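PDB 4B6M: tubulin-specific chaperone, putative from Trypanosoma brucei, which probably binds alpha-tubulin and microtubule plus ends as tubulin-binding cofactor B, represented here by its CAP-Gly domain. Local coordinates for residues A[10-15]-A[21-26]. Sequence-based numbering, arbitrary orientation.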
# COMPACT_ATOMS: atom_id res chain seq x y z
N ASP A 10 -5.89 -5.22 5.98
CA ASP A 10 -6.90 -5.37 4.92
C ASP A 10 -6.28 -5.83 3.60
O ASP A 10 -5.16 -5.42 3.27
CB ASP A 10 -7.63 -4.06 4.64
CG ASP A 10 -8.70 -3.76 5.64
OD1 ASP A 10 -9.04 -4.67 6.44
OD2 ASP A 10 -9.21 -2.62 5.62
N ARG A 11 -6.98 -6.68 2.85
CA ARG A 11 -6.59 -6.97 1.48
C ARG A 11 -7.23 -5.97 0.53
O ARG A 11 -8.34 -5.47 0.79
CB ARG A 11 -6.95 -8.41 1.09
CG ARG A 11 -6.14 -9.44 1.89
CD ARG A 11 -4.70 -9.52 1.37
NE ARG A 11 -4.67 -10.08 0.02
CZ ARG A 11 -3.58 -10.22 -0.72
NH1 ARG A 11 -2.40 -9.81 -0.26
NH2 ARG A 11 -3.68 -10.75 -1.95
N CYS A 12 -6.56 -5.69 -0.58
CA CYS A 12 -7.00 -4.62 -1.47
C CYS A 12 -6.59 -4.79 -2.92
O CYS A 12 -5.62 -5.50 -3.23
CB CYS A 12 -6.53 -3.26 -0.91
SG CYS A 12 -4.72 -3.07 -0.79
N LEU A 13 -7.33 -4.12 -3.80
CA LEU A 13 -6.92 -3.89 -5.17
C LEU A 13 -6.76 -2.40 -5.29
O LEU A 13 -7.65 -1.64 -4.88
CB LEU A 13 -8.00 -4.33 -6.17
CG LEU A 13 -8.22 -5.82 -6.44
CD1 LEU A 13 -9.40 -5.98 -7.40
CD2 LEU A 13 -6.99 -6.50 -6.99
N CYS A 14 -5.64 -2.00 -5.86
CA CYS A 14 -5.24 -0.60 -5.91
C CYS A 14 -5.07 -0.09 -7.33
O CYS A 14 -4.45 -0.75 -8.17
CB CYS A 14 -3.89 -0.42 -5.22
SG CYS A 14 -3.89 -0.86 -3.48
N ARG A 15 -5.59 1.11 -7.59
CA ARG A 15 -5.31 1.81 -8.83
C ARG A 15 -3.89 2.38 -8.86
O ARG A 15 -3.34 2.61 -7.77
CB ARG A 15 -6.30 2.97 -8.98
CG ARG A 15 -7.71 2.51 -9.25
CD ARG A 15 -8.53 3.67 -9.78
NE ARG A 15 -8.80 4.61 -8.70
CZ ARG A 15 -9.27 5.84 -8.88
NH1 ARG A 15 -9.56 6.30 -10.09
NH2 ARG A 15 -9.48 6.61 -7.82
N GLY A 21 -2.82 -6.34 -3.12
CA GLY A 21 -1.90 -6.29 -1.95
C GLY A 21 -2.52 -6.26 -0.57
O GLY A 21 -3.71 -6.52 -0.40
N SER A 22 -1.70 -5.96 0.43
CA SER A 22 -2.12 -5.91 1.83
C SER A 22 -1.80 -4.55 2.38
O SER A 22 -0.69 -4.04 2.17
CB SER A 22 -1.34 -6.95 2.64
OG SER A 22 -1.67 -8.26 2.20
N VAL A 23 -2.75 -3.96 3.10
CA VAL A 23 -2.53 -2.68 3.78
C VAL A 23 -1.58 -2.85 4.97
O VAL A 23 -1.86 -3.61 5.91
CB VAL A 23 -3.85 -2.07 4.27
CG1 VAL A 23 -3.63 -0.78 5.05
CG2 VAL A 23 -4.77 -1.82 3.06
N ARG A 24 -0.46 -2.13 4.93
CA ARG A 24 0.54 -2.18 5.99
C ARG A 24 0.58 -0.94 6.89
O ARG A 24 1.17 -0.97 7.96
CB ARG A 24 1.91 -2.36 5.37
CG ARG A 24 2.10 -3.65 4.60
CD ARG A 24 1.67 -4.85 5.41
NE ARG A 24 2.09 -6.07 4.73
CZ ARG A 24 1.54 -7.27 4.92
NH1 ARG A 24 0.52 -7.43 5.76
NH2 ARG A 24 2.00 -8.31 4.25
N PHE A 25 -0.06 0.14 6.46
CA PHE A 25 0.02 1.42 7.15
C PHE A 25 -1.17 2.27 6.72
O PHE A 25 -1.54 2.24 5.56
CB PHE A 25 1.31 2.15 6.75
CG PHE A 25 1.39 3.57 7.24
CD1 PHE A 25 1.75 3.85 8.55
CD2 PHE A 25 1.09 4.63 6.38
CE1 PHE A 25 1.81 5.16 9.01
CE2 PHE A 25 1.14 5.94 6.83
CZ PHE A 25 1.51 6.21 8.16
N VAL A 26 -1.75 3.00 7.67
CA VAL A 26 -2.73 4.05 7.39
C VAL A 26 -2.45 5.24 8.30
O VAL A 26 -2.41 5.10 9.53
CB VAL A 26 -4.19 3.56 7.64
CG1 VAL A 26 -5.18 4.66 7.27
CG2 VAL A 26 -4.47 2.27 6.89
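Arg11 and Ser22 face each other as an antiparallel non-hydrogen-bonded pair, and their side chains supply the bond that their backbones do not exchange. With CG beside its own backbone N (chi1 -66°) and further bends at chi2 and chi3, the arginine folds back over the neighbouring strand instead of extending from it. NH1 then meets Ser22 OG at 3.0 Å, the hydroxyl oxygen lying in the guanidinium plane at its edge. The same fold lays one face of the group over the carbonyl of Gly21, whose O is 3.7 Å from Arg11 CZ and offset toward the rim. The remaining nitrogens are engaged as well: NE bonds to the backbone O of Phe79, and NH2 forms a salt bridge with Asp43.

The main chains pair in antiparallel fashion. Cys12 and Gly21 exchange two hydrogen bonds, Cys12 N to Gly21 O at 3.0 Å and Gly21 N to Cys12 O at 2.9 Å, while Val23 N reaches Asp10 O at 2.8 Å in an almost straight bond (173°).

On the side of the sheet taken by Cys12 the contact is largely apolar. Cys12 SG approaches Gly21 O at 3.6 Å and lies 4.0 Å from Val23 CG2, a methyl that also touches Asp10 CB at 4.0 Å. The Cys12 side chain also touches Val40 and Val74, and Val23 touches Val38, which places this side of the hairpin in the interior, consistent with the SH3-like barrel of CAP-Gly domains. The segment axes cross at 108°, in keeping with strongly coiled strands.

The chemistry thus differs between the two faces: directional bonds fix the rotation of the Arg11 guanidinium and join the hairpin to Asp43 and Phe79, the Asp43 carboxylate probably offsetting the charge of Arg11, whereas sulfur and methyl groups meet by non-directional contact.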